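Local coordinates for protein osa (Shigella flexneri, PDB 4O7K) that suppresses the oncogenicity of Agrobacterium tumefaciens and serves as a plasmid fertility inhibition factor of the ParB/Srx superfamily, at residues Val43-Pro48 and Ile68-Gly73; Arg78-Leu83 and Arg142-Leu147; Asp87-Pro92 and Val134-Gly139; Ala108-Ala111 and Pro117-Leu120. The protein carries 1 engineered substitution. One frame throughout, in Å; residues are numbered along the deposited sequence. Where two conformers were deposited one is given.

Contact 1. Residues Val43-Pro48 and Ile68-Gly73; sequences VVWRLP and IVYVNG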
loop_
_atom_site.group_PDB
_atom_site.type_symbol
_atom_site.label_atom_id
_atom_site.label_comp_id
_atom_site.label_asym_id
_atom_site.label_seq_id
_atom_site.Cartn_x
_atom_site.Cartn_y
_atom_site.Cartn_z
ATOM N N VAL A 43 -3.985 -7.184 -15.386
ATOM C CA VAL A 43 -4.883 -6.554 -14.438
ATOM C C VAL A 43 -4.367 -5.156 -14.136
ATOM O O VAL A 43 -3.219 -4.984 -13.725
ATOM C CB VAL A 43 -5.006 -7.366 -13.154
ATOM C CG1 VAL A 43 -5.897 -6.641 -12.150
ATOM C CG2 VAL A 43 -5.561 -8.748 -13.473
ATOM N N VAL A 44 -5.211 -4.158 -14.379
ATOM C CA VAL A 44 -4.853 -2.771 -14.120
ATOM C C VAL A 44 -5.942 -2.090 -13.306
ATOM O O VAL A 44 -7.132 -2.266 -13.577
ATOM C CB VAL A 44 -4.624 -1.991 -15.432
ATOM C CG1 VAL A 44 -4.438 -0.499 -15.148
ATOM C CG2 VAL A 44 -3.414 -2.553 -16.172
ATOM N N TRP A 45 -5.537 -1.335 -12.290
ATOM C CA TRP A 45 -6.477 -0.496 -11.554
ATOM C C TRP A 45 -6.256 0.976 -11.831
ATOM O O TRP A 45 -5.122 1.431 -11.971
ATOM C CB TRP A 45 -6.361 -0.700 -10.052
ATOM C CG TRP A 45 -6.661 -2.042 -9.534
ATOM C CD1 TRP A 45 -7.857 -2.489 -9.055
ATOM C CD2 TRP A 45 -5.732 -3.116 -9.365
ATOM N NE1 TRP A 45 -7.739 -3.788 -8.623
ATOM C CE2 TRP A 45 -6.442 -4.196 -8.797
ATOM C CE3 TRP A 45 -4.373 -3.274 -9.652
ATOM C CZ2 TRP A 45 -5.831 -5.418 -8.505
ATOM C CZ3 TRP A 45 -3.766 -4.494 -9.352
ATOM C CH2 TRP A 45 -4.503 -5.546 -8.796
ATOM N N ARG A 46 -7.362 1.713 -11.889
ATOM C CA ARG A 46 -7.342 3.155 -11.775
ATOM C C ARG A 46 -7.450 3.492 -10.295
ATOM O O ARG A 46 -8.302 2.945 -9.591
ATOM C CB ARG A 46 -8.502 3.783 -12.566
ATOM C CG ARG A 46 -8.669 5.279 -12.319
ATOM C CD ARG A 46 -9.959 5.861 -12.923
ATOM N NE ARG A 46 -10.110 7.250 -12.487
ATOM C CZ ARG A 46 -10.953 7.671 -11.547
ATOM N NH1 ARG A 46 -11.792 6.828 -10.952
ATOM N NH2 ARG A 46 -10.958 8.951 -11.203
ATOM N N LEU A 47 -6.581 4.372 -9.812
ATOM C CA LEU A 47 -6.646 4.787 -8.411
ATOM C C LEU A 47 -6.922 6.284 -8.346
ATOM O O LEU A 47 -6.138 7.078 -8.858
ATOM C CB LEU A 47 -5.341 4.444 -7.665
ATOM C CG LEU A 47 -5.022 2.971 -7.399
ATOM C CD1 LEU A 47 -4.508 2.327 -8.669
ATOM C CD2 LEU A 47 -3.961 2.851 -6.320
ATOM N N PRO A 48 -8.053 6.669 -7.737
ATOM C CA PRO A 48 -8.332 8.094 -7.529
ATOM C C PRO A 48 -7.276 8.684 -6.604
ATOM O O PRO A 48 -6.913 8.026 -5.627
ATOM C CB PRO A 48 -9.708 8.106 -6.856
ATOM C CG PRO A 48 -10.263 6.704 -7.031
ATOM C CD PRO A 48 -9.079 5.801 -7.136
ATOM N N ILE A 68 -3.691 -10.818 -3.869
ATOM C CA ILE A 68 -3.887 -9.384 -3.762
ATOM C C ILE A 68 -4.670 -9.055 -2.498
ATOM O O ILE A 68 -5.667 -9.704 -2.175
ATOM C CB ILE A 68 -4.605 -8.827 -5.000
ATOM C CG1 ILE A 68 -3.630 -8.814 -6.190
ATOM C CG2 ILE A 68 -5.124 -7.422 -4.722
ATOM C CD1 ILE A 68 -4.313 -8.887 -7.532
ATOM N N VAL A 69 -4.194 -8.048 -1.779
ATOM C CA VAL A 69 -4.928 -7.494 -0.660
ATOM C C VAL A 69 -5.173 -6.008 -0.934
ATOM O O VAL A 69 -4.243 -5.256 -1.248
ATOM C CB VAL A 69 -4.172 -7.660 0.672
ATOM C CG1 VAL A 69 -5.020 -7.165 1.834
ATOM C CG2 VAL A 69 -3.764 -9.129 0.870
ATOM N N TYR A 70 -6.429 -5.600 -0.846
ATOM C CA TYR A 70 -6.765 -4.182 -0.925
ATOM C C TYR A 70 -6.659 -3.616 0.470
ATOM O O TYR A 70 -7.379 -4.049 1.372
ATOM C CB TYR A 70 -8.169 -3.972 -1.482
ATOM C CG TYR A 70 -8.323 -4.493 -2.887
ATOM C CD1 TYR A 70 -7.676 -3.877 -3.952
ATOM C CD2 TYR A 70 -9.093 -5.616 -3.145
ATOM C CE1 TYR A 70 -7.801 -4.362 -5.239
ATOM C CE2 TYR A 70 -9.216 -6.113 -4.418
ATOM C CZ TYR A 70 -8.579 -5.477 -5.460
ATOM O OH TYR A 70 -8.720 -5.972 -6.726
ATOM N N VAL A 71 -5.759 -2.661 0.669
ATOM C CA VAL A 71 -5.544 -2.194 2.027
ATOM C C VAL A 71 -6.063 -0.788 2.255
ATOM O O VAL A 71 -6.070 0.067 1.364
ATOM C CB VAL A 71 -4.037 -2.247 2.446
ATOM C CG1 VAL A 71 -3.494 -3.668 2.312
ATOM C CG2 VAL A 71 -3.204 -1.281 1.633
ATOM N N ASN A 72 -6.539 -0.584 3.470
ATOM C CA ASN A 72 -6.826 0.729 3.992
ATOM C C ASN A 72 -5.501 1.464 4.163
ATOM O O ASN A 72 -4.677 1.082 5.003
ATOM C CB ASN A 72 -7.576 0.582 5.321
ATOM C CG ASN A 72 -7.910 1.905 5.962
ATOM O OD1 ASN A 72 -7.106 2.838 5.965
ATOM N ND2 ASN A 72 -9.105 1.987 6.536
ATOM N N GLY A 73 -5.284 2.505 3.365
ATOM C CA GLY A 73 -4.032 3.253 3.413
ATOM C C GLY A 73 -3.570 3.665 4.803
ATOM O O GLY A 73 -2.403 3.467 5.162
#
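Trp45 and Tyr70 reach towards each other from strands of two different sheets, and their rings are turned almost perpendicular, the planes at 83°. The pair illustrates how a long side chain can bridge sheets whose backbones stay far apart: the nearest CA atoms, those of Trp45 and Tyr70, are 11.3 Å from each other. The indole NE1 donates to the phenol, with Trp45 NE1 3.1 Å from Tyr70 OH. This oxygen lies close to the indole plane, although the bond is noticeably bent at 138°. Beside it, the flank of the phenol ring meets the indole, Tyr70 CE1 lying 3.8 Å from Trp45 CE2. Further along the indole rim, Ile68 approaches head-on and in plane, its CD1 3.6 Å from Trp45 CH2. In Ile68, CG1 stands anti to the carbonyl carbon (chi1 -73°), while the CG2 branch lies over one face of the Tyr70 ring, toward its rim. Val43 CG1 covers a face of the indole near its rim. The rim of Trp45 is therefore divided between a polar partner at its nitrogen and an aliphatic one at its benzene end, in a largely buried setting. Leu182 of helix 179-189 touches Trp45, Ile68 and Tyr70 alike, and Pro155 of strand 153-158 packs on both aromatic residues. Trp45 itself belongs to strand 44-47, which pairs with strand 55-58.

Contact 2. Residues Arg78-Leu83 and Arg142-Leu147; sequences RAWLAL and RSMWLL. With PO4 (phosphate ion), chain B; IPA (isopropyl alcohol), chain E; PO4 (phosphate ion), chain C.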
loop_
_atom_site.group_PDB
_atom_site.type_symbol
_atom_site.label_atom_id
_atom_site.label_comp_id
_atom_site.label_asym_id
_atom_site.label_seq_id
_atom_site.Cartn_x
_atom_site.Cartn_y
_atom_site.Cartn_z
ATOM N N ARG A 78 -0.041 2.802 9.433
ATOM C CA ARG A 78 0.134 2.496 10.856
ATOM C C ARG A 78 0.921 1.212 11.095
ATOM O O ARG A 78 1.809 1.163 11.952
ATOM C CB ARG A 78 -1.223 2.393 11.548
ATOM C CG ARG A 78 -1.137 1.991 13.009
ATOM C CD ARG A 78 -2.508 1.917 13.658
ATOM N NE ARG A 78 -2.406 1.574 15.077
ATOM C CZ ARG A 78 -2.353 0.329 15.544
ATOM N NH1 ARG A 78 -2.398 -0.701 14.711
ATOM N NH2 ARG A 78 -2.258 0.113 16.847
ATOM N N ALA A 79 0.589 0.166 10.347
ATOM C CA ALA A 79 1.276 -1.117 10.491
ATOM C C ALA A 79 2.745 -1.002 10.082
ATOM O O ALA A 79 3.631 -1.646 10.667
ATOM C CB ALA A 79 0.570 -2.185 9.668
ATOM N N TRP A 80 3.006 -0.162 9.087
ATOM C CA TRP A 80 4.371 0.083 8.622
ATOM C C TRP A 80 5.171 0.829 9.693
ATOM O O TRP A 80 6.317 0.487 9.972
ATOM C CB TRP A 80 4.346 0.871 7.305
ATOM C CG TRP A 80 5.663 1.015 6.611
ATOM C CD1 TRP A 80 6.890 0.543 7.033
ATOM C CD2 TRP A 80 5.898 1.705 5.382
ATOM N NE1 TRP A 80 7.864 0.892 6.120
ATOM C CE2 TRP A 80 7.284 1.611 5.100
ATOM C CE3 TRP A 80 5.070 2.398 4.475
ATOM C CZ2 TRP A 80 7.856 2.167 3.959
ATOM C CZ3 TRP A 80 5.637 2.949 3.342
ATOM C CH2 TRP A 80 7.022 2.830 3.091
ATOM N N LEU A 81 4.555 1.834 10.306
ATOM C CA LEU A 81 5.192 2.549 11.402
ATOM C C LEU A 81 5.518 1.614 12.572
ATOM O O LEU A 81 6.432 1.881 13.350
ATOM C CB LEU A 81 4.304 3.694 11.884
ATOM C CG LEU A 81 4.259 4.922 10.979
ATOM C CD1 LEU A 81 3.103 5.823 11.377
ATOM C CD2 LEU A 81 5.569 5.691 11.020
ATOM N N ALA A 82 4.779 0.513 12.688
ATOM C CA ALA A 82 4.994 -0.430 13.786
ATOM C C ALA A 82 6.285 -1.248 13.611
ATOM O O ALA A 82 6.690 -1.999 14.504
ATOM C CB ALA A 82 3.790 -1.355 13.928
ATOM N N LEU A 83 6.936 -1.093 12.465
ATOM C CA LEU A 83 8.245 -1.674 12.261
ATOM C C LEU A 83 9.245 -1.042 13.222
ATOM O O LEU A 83 10.247 -1.651 13.568
ATOM C CB LEU A 83 8.730 -1.475 10.828
ATOM C CG LEU A 83 8.483 -2.531 9.763
ATOM C CD1 LEU A 83 9.437 -2.287 8.592
ATOM C CD2 LEU A 83 8.619 -3.939 10.310
ATOM N N ARG A 142 7.114 3.490 -3.876
ATOM C CA ARG A 142 5.820 3.688 -4.522
ATOM C C ARG A 142 4.714 3.665 -3.466
ATOM O O ARG A 142 3.697 4.326 -3.624
ATOM C CB ARG A 142 5.571 2.640 -5.609
ATOM C CG ARG A 142 5.283 1.237 -5.105
ATOM C CD ARG A 142 5.526 0.206 -6.199
ATOM N NE ARG A 142 6.944 0.100 -6.551
ATOM C CZ ARG A 142 7.393 -0.388 -7.705
ATOM N NH1 ARG A 142 6.537 -0.815 -8.629
ATOM N NH2 ARG A 142 8.693 -0.441 -7.942
ATOM N N SER A 143 4.931 2.928 -2.375
ATOM C CA SER A 143 3.999 2.945 -1.239
ATOM C C SER A 143 3.986 4.314 -0.563
ATOM O O SER A 143 2.925 4.804 -0.156
ATOM C CB SER A 143 4.363 1.866 -0.198
ATOM O OG SER A 143 4.203 0.553 -0.718
ATOM N N MET A 144 5.161 4.931 -0.433
ATOM C CA MET A 144 5.245 6.276 0.137
ATOM C C MET A 144 4.482 7.289 -0.714
ATOM O O MET A 144 3.796 8.173 -0.195
ATOM C CB MET A 144 6.704 6.724 0.274
ATOM C CG MET A 144 7.531 5.919 1.263
ATOM S SD MET A 144 9.193 6.611 1.343
ATOM C CE MET A 144 10.079 5.319 2.237
ATOM N N TRP A 145 4.627 7.158 -2.028
ATOM C CA TRP A 145 3.972 8.069 -2.960
ATOM C C TRP A 145 2.464 8.013 -2.724
ATOM O O TRP A 145 1.824 9.046 -2.528
ATOM C CB TRP A 145 4.327 7.710 -4.411
ATOM C CG TRP A 145 3.853 8.734 -5.437
ATOM C CD1 TRP A 145 4.570 9.787 -5.949
ATOM C CD2 TRP A 145 2.559 8.794 -6.059
ATOM N NE1 TRP A 145 3.802 10.492 -6.850
ATOM C CE2 TRP A 145 2.564 9.904 -6.934
ATOM C CE3 TRP A 145 1.396 8.018 -5.957
ATOM C CZ2 TRP A 145 1.457 10.253 -7.704
ATOM C CZ3 TRP A 145 0.300 8.365 -6.723
ATOM C CH2 TRP A 145 0.338 9.475 -7.589
ATOM N N LEU A 146 1.917 6.796 -2.678
ATOM C CA LEU A 146 0.481 6.601 -2.501
ATOM C C LEU A 146 0.021 7.160 -1.167
ATOM O O LEU A 146 -1.000 7.836 -1.084
ATOM C CB LEU A 146 0.106 5.110 -2.609
ATOM C CG LEU A 146 0.302 4.419 -3.969
ATOM C CD1 LEU A 146 0.409 2.909 -3.790
ATOM C CD2 LEU A 146 -0.845 4.751 -4.907
ATOM N N LEU A 147 0.795 6.889 -0.126
ATOM C CA LEU A 147 0.449 7.347 1.217
ATOM C C LEU A 147 0.499 8.875 1.325
ATOM O O LEU A 147 -0.426 9.507 1.853
ATOM C CB LEU A 147 1.380 6.701 2.237
ATOM C CG LEU A 147 1.106 5.218 2.476
ATOM C CD1 LEU A 147 2.096 4.684 3.505
ATOM C CD2 LEU A 147 -0.344 5.009 2.929
HETATM P P PO4 B . 10.258 1.343 -5.180
HETATM O O1 PO4 B . 10.723 0.072 -5.833
HETATM O O2 PO4 B . 10.964 1.517 -3.858
HETATM O O3 PO4 B . 10.523 2.519 -6.085
HETATM O O4 PO4 B . 8.768 1.288 -4.915
HETATM C C1 IPA E . 8.678 -2.162 -10.996
HETATM C C2 IPA E . 9.371 -1.076 -11.811
HETATM C C3 IPA E . 8.501 -0.656 -12.991
HETATM O O2 IPA E . 9.598 0.044 -10.990
HETATM P P PO4 C . 3.480 14.439 -7.906
HETATM O O1 PO4 C . 4.388 13.631 -6.991
HETATM O O2 PO4 C . 2.291 14.953 -7.129
HETATM O O3 PO4 C . 4.226 15.617 -8.487
HETATM O O4 PO4 C . 3.008 13.569 -9.046
#
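Trp80 meets Ser143, Met144 and Leu147 where helix 73-81 packs against helix 140-148, a helix pair joined through one large aromatic residue. Along the first segment, Ala79 rests on Val134 of strand 131-136. At Trp80, CG lies anti to the backbone N (chi1 -171°), carrying the indole across to the second helix. Its six-membered ring does the touching. Trp80 CE3 lies 3.9 Å from Leu147 CD1, which sits at the ring edge near the plane. Met144 runs at about a right angle to the indole, bringing its CG to 3.6 Å from Trp80 CH2. Between them comes Ser143 CB, while the Ser143 hydroxyl bonds to Gly139 O and the indole NE1 to Gln89 O. Just ahead of and into the second segment, Gly139 to Arg142 read GMTR, consistent with the GxxR motif of ParB/Srx proteins. A phosphate ion, probably from the crystallisation liquor, sits there with Thr141 and Lys102 as further partners. Arg142 NH2 reaches its oxygen O1 at 3.0 Å, in a nearly straight bond. Another oxygen of that ion, O4, takes two bonds from the same residue: Arg142 N at 2.9 Å and Arg142 NE at 2.7 Å.

Contact 3. Residues Asp87-Pro92 and Val134-Gly139; sequences DSQACP and VCFTDG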
loop_
_atom_site.group_PDB
_atom_site.type_symbol
_atom_site.label_atom_id
_atom_site.label_comp_id
_atom_site.label_asym_id
_atom_site.label_seq_id
_atom_site.Cartn_x
_atom_site.Cartn_y
_atom_site.Cartn_z
ATOM N N ASP A 87 14.742 0.365 11.928
ATOM C CA ASP A 87 14.726 -0.563 10.802
ATOM C C ASP A 87 15.224 0.109 9.522
ATOM O O ASP A 87 14.940 1.279 9.283
ATOM C CB ASP A 87 13.301 -1.096 10.594
ATOM C CG ASP A 87 13.273 -2.493 10.001
ATOM O OD1 ASP A 87 13.642 -2.643 8.816
ATOM O OD2 ASP A 87 12.860 -3.434 10.716
ATOM N N SER A 88 15.963 -0.615 8.691
ATOM C CA SER A 88 16.323 -0.067 7.394
ATOM C C SER A 88 15.061 0.200 6.544
ATOM O O SER A 88 15.090 0.995 5.602
ATOM C CB SER A 88 17.259 -1.010 6.644
ATOM O OG SER A 88 16.532 -2.081 6.068
ATOM N N GLN A 89 13.967 -0.483 6.868
ATOM C CA GLN A 89 12.694 -0.243 6.177
ATOM C C GLN A 89 11.796 0.694 6.972
ATOM O O GLN A 89 10.602 0.785 6.693
ATOM C CB GLN A 89 11.963 -1.564 5.902
ATOM C CG GLN A 89 12.766 -2.515 5.019
ATOM C CD GLN A 89 11.933 -3.627 4.390
ATOM O OE1 GLN A 89 12.315 -4.198 3.368
ATOM N NE2 GLN A 89 10.803 -3.946 5.007
ATOM N N ALA A 90 12.366 1.389 7.955
ATOM C CA ALA A 90 11.602 2.333 8.780
ATOM C C ALA A 90 10.764 3.293 7.929
ATOM O O ALA A 90 11.230 3.837 6.936
ATOM C CB ALA A 90 12.524 3.127 9.680
ATOM N N CYS A 91 9.522 3.495 8.330
ATOM C CA CYS A 91 8.626 4.372 7.581
ATOM C C CYS A 91 8.789 5.827 8.000
ATOM O O CYS A 91 8.625 6.157 9.177
ATOM C CB CYS A 91 7.190 3.935 7.786
ATOM S SG CYS A 91 6.027 4.880 6.815
ATOM N N PRO A 92 9.135 6.706 7.042
ATOM C CA PRO A 92 9.149 8.145 7.335
ATOM C C PRO A 92 7.741 8.649 7.654
ATOM O O PRO A 92 6.770 8.004 7.250
ATOM C CB PRO A 92 9.661 8.777 6.028
ATOM C CG PRO A 92 10.241 7.647 5.229
ATOM C CD PRO A 92 9.482 6.422 5.638
ATOM N N VAL A 134 3.984 -4.547 9.188
ATOM C CA VAL A 134 4.183 -4.933 7.798
ATOM C C VAL A 134 5.586 -4.555 7.348
ATOM O O VAL A 134 6.133 -3.522 7.738
ATOM C CB VAL A 134 3.140 -4.295 6.847
ATOM C CG1 VAL A 134 1.743 -4.750 7.217
ATOM C CG2 VAL A 134 3.225 -2.790 6.876
ATOM N N CYS A 135 6.185 -5.433 6.552
ATOM C CA CYS A 135 7.509 -5.189 5.999
ATOM C C CYS A 135 7.455 -5.482 4.498
ATOM O O CYS A 135 6.411 -5.894 3.970
ATOM C CB CYS A 135 8.587 -6.048 6.704
ATOM S SG CYS A 135 8.305 -7.836 6.570
ATOM N N PHE A 136 8.582 -5.275 3.821
ATOM C CA PHE A 136 8.590 -5.227 2.366
ATOM C C PHE A 136 9.581 -6.175 1.730
ATOM O O PHE A 136 10.703 -6.354 2.216
ATOM C CB PHE A 136 8.903 -3.807 1.885
ATOM C CG PHE A 136 7.822 -2.812 2.164
ATOM C CD1 PHE A 136 7.667 -2.268 3.425
ATOM C CD2 PHE A 136 6.969 -2.391 1.144
ATOM C CE1 PHE A 136 6.679 -1.350 3.677
ATOM C CE2 PHE A 136 5.973 -1.470 1.393
ATOM C CZ PHE A 136 5.827 -0.934 2.646
ATOM N N THR A 137 9.166 -6.765 0.618
ATOM C CA THR A 137 10.110 -7.417 -0.273
ATOM C C THR A 137 10.536 -6.376 -1.305
ATOM O O THR A 137 11.706 -6.276 -1.660
ATOM C CB THR A 137 9.502 -8.647 -0.942
ATOM O OG1 THR A 137 9.281 -9.661 0.047
ATOM C CG2 THR A 137 10.411 -9.181 -2.036
ATOM N N ASP A 138 9.569 -5.592 -1.771
ATOM C CA ASP A 138 9.845 -4.449 -2.628
ATOM C C ASP A 138 8.644 -3.499 -2.633
ATOM O O ASP A 138 7.569 -3.834 -2.126
ATOM C CB ASP A 138 10.181 -4.910 -4.053
ATOM C CG ASP A 138 9.150 -5.877 -4.611
ATOM O OD1 ASP A 138 7.966 -5.508 -4.662
ATOM O OD2 ASP A 138 9.508 -7.019 -4.974
ATOM N N GLY A 139 8.840 -2.308 -3.193
ATOM C CA GLY A 139 7.759 -1.356 -3.369
ATOM C C GLY A 139 7.605 -0.316 -2.272
ATOM O O GLY A 139 6.539 0.271 -2.138
#
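Gln89 lays the amide end of its side chain against the backbone of Phe136, beside Cys135. The amide comes within 2.8 Å of the peptide nitrogen, measured from Gln89 NE2 to Phe136 N, and within 2.9 Å of the carbonyl, from Gln89 OE1 to Phe136 O. Its plane is tilted 71° from the Phe136 ring, which it meets at the edge. Beyond CG the Gln89 chain is extended (chi2 -163°), and this carries the amide across to the strand. One shell out, the Asp87-Ala90 segment is a type I beta turn, closed by Ala90 N to Asp87 O at 2.9 Å. An Asx turn braces it as well: Gln89 N donates nearly straight to Asp87 OD1, on the lone pair away from the other oxygen. Strand 131-136 is outermost in its sheet, and Cys135 pairs with Ser124 on the inner side. As deposited, the amide sets like atoms against like, so it is probably modelled turned over; with its two ends exchanged, it could bond to both polar atoms of the Phe136 backbone, imitating a peptide of an added strand.

Contact 4. Residues Ala108-Ala111 and Pro117-Leu120; sequences AHFA and PVPL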
loop_
_atom_site.group_PDB
_atom_site.type_symbol
_atom_site.label_atom_id
_atom_site.label_comp_id
_atom_site.label_asym_id
_atom_site.label_seq_id
_atom_site.Cartn_x
_atom_site.Cartn_y
_atom_site.Cartn_z
ATOM N N ALA A 108 7.701 10.261 -11.024
ATOM C CA ALA A 108 7.813 10.293 -12.481
ATOM C C ALA A 108 7.086 9.120 -13.119
ATOM O O ALA A 108 6.359 9.292 -14.090
ATOM C CB ALA A 108 9.274 10.294 -12.902
ATOM N N HIS A 109 7.279 7.918 -12.581
ATOM C CA HIS A 109 6.602 6.745 -13.133
ATOM C C HIS A 109 5.101 6.881 -12.944
ATOM O O HIS A 109 4.326 6.580 -13.849
ATOM C CB HIS A 109 7.099 5.443 -12.492
ATOM C CG HIS A 109 6.681 4.210 -13.238
ATOM N ND1 HIS A 109 6.997 2.936 -12.815
ATOM C CD2 HIS A 109 5.977 4.060 -14.387
ATOM C CE1 HIS A 109 6.507 2.055 -13.670
ATOM N NE2 HIS A 109 5.883 2.712 -14.632
ATOM N N PHE A 110 4.689 7.356 -11.771
ATOM C CA PHE A 110 3.256 7.542 -11.502
ATOM C C PHE A 110 2.644 8.614 -12.405
ATOM O O PHE A 110 1.426 8.658 -12.607
ATOM C CB PHE A 110 3.008 7.917 -10.034
ATOM C CG PHE A 110 2.798 6.729 -9.124
ATOM C CD1 PHE A 110 1.624 5.987 -9.182
ATOM C CD2 PHE A 110 3.769 6.363 -8.196
ATOM C CE1 PHE A 110 1.423 4.892 -8.336
ATOM C CE2 PHE A 110 3.577 5.266 -7.351
ATOM C CZ PHE A 110 2.408 4.534 -7.418
ATOM N N ALA A 111 3.494 9.480 -12.944
ATOM C CA ALA A 111 3.015 10.593 -13.756
ATOM C C ALA A 111 2.549 10.126 -15.132
ATOM O O ALA A 111 1.697 10.770 -15.758
ATOM C CB ALA A 111 4.106 11.658 -13.890
ATOM N N PRO A 117 1.308 1.601 -16.163
ATOM C CA PRO A 117 0.897 1.498 -14.760
ATOM C C PRO A 117 2.047 1.024 -13.874
ATOM O O PRO A 117 2.885 0.238 -14.311
ATOM C CB PRO A 117 -0.241 0.474 -14.788
ATOM C CG PRO A 117 -0.076 -0.268 -16.074
ATOM C CD PRO A 117 0.542 0.697 -17.038
ATOM N N VAL A 118 2.073 1.515 -12.641
ATOM C CA VAL A 118 3.087 1.128 -11.669
ATOM C C VAL A 118 2.789 -0.258 -11.081
ATOM O O VAL A 118 1.701 -0.489 -10.570
ATOM C CB VAL A 118 3.171 2.160 -10.532
ATOM C CG1 VAL A 118 4.225 1.735 -9.483
ATOM C CG2 VAL A 118 3.495 3.533 -11.102
ATOM N N PRO A 119 3.757 -1.187 -11.156
ATOM C CA PRO A 119 3.565 -2.510 -10.539
ATOM C C PRO A 119 3.341 -2.423 -9.028
ATOM O O PRO A 119 3.848 -1.511 -8.372
ATOM C CB PRO A 119 4.871 -3.241 -10.866
ATOM C CG PRO A 119 5.369 -2.555 -12.112
ATOM C CD PRO A 119 5.018 -1.113 -11.916
ATOM N N LEU A 120 2.565 -3.360 -8.495
ATOM C CA LEU A 120 2.258 -3.392 -7.071
ATOM C C LEU A 120 3.495 -3.644 -6.215
ATOM O O LEU A 120 4.449 -4.275 -6.654
ATOM C CB LEU A 120 1.228 -4.481 -6.776
ATOM C CG LEU A 120 -0.119 -4.323 -7.490
ATOM C CD1 LEU A 120 -1.056 -5.430 -7.017
ATOM C CD2 LEU A 120 -0.680 -2.952 -7.204
#
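Val118 pushes one methyl group between the rings of His109 and Phe110, an example of helix-to-strand packing in which helix 103-112 lies over the start of strand 118-128, with a short loop between them. Starting at CB, the valine already leans on the phenyl ring, Val118 CB being 3.9 Å from Phe110 CE1. There the side chain forks. The CG1 branch stands anti to the backbone N (chi1 179°) and reaches the far end of the same ring, Val118 CG1 lying 3.9 Å from Phe110 CZ; it also touches Arg142 of helix 140-148. The CG2 branch lies beside the backbone N and carries most of the contact. It sits over the centre of the phenyl ring, with Val118 CG2 3.6 Å from the Phe110 centroid, only 11° off the ring normal. On roughly its other side is the imidazole, with Val118 CG2 4.0 Å from the His109 centroid. Both are CH-pi contacts over a ring face, so a single methyl serves two aromatic neighbours that follow each other in the helix.

In the conformer given, His109 NE2 is hydrogen-bonded to Ser116 OG in the connecting loop, and an isopropyl alcohol molecule, probably from the crystallisation liquor, lies about 3 Å from the side chain at its nearest atoms. Phe110 is stacked with Trp145 and rests on Ala55 and Met57 of the neighbouring strand 55-58. Beyond Val118 the contact runs on to Pro119, whose side chain runs at about a right angle to that of His109, with Pro119 CD 3.9 Å from His109 CE1.

In the fold
Contact 2 touches each of the other three. Its centre is 8 Å from that of contact 3, to which it is joined by Trp80 NE1 and Gln89 O at 2.8 Å. Contact 4, with its centre 17 Å away, meets it through Arg142 NH1 and Pro119 O, also 2.8 Å apart. Arg142 thus ties the start of strand 118-128 to the phosphate site at the head of helix 140-148, while residues 134-139 of contact 3 lead directly into that helix. The centre of contact 1 lies 15 Å from that of contact 2 and 13 Å from that of contact 4: Trp45 CZ3 packs 3.7 Å from Leu120 CD1 of contact 4, and Gly73 and Leu47 touch leucines of residues 142-147.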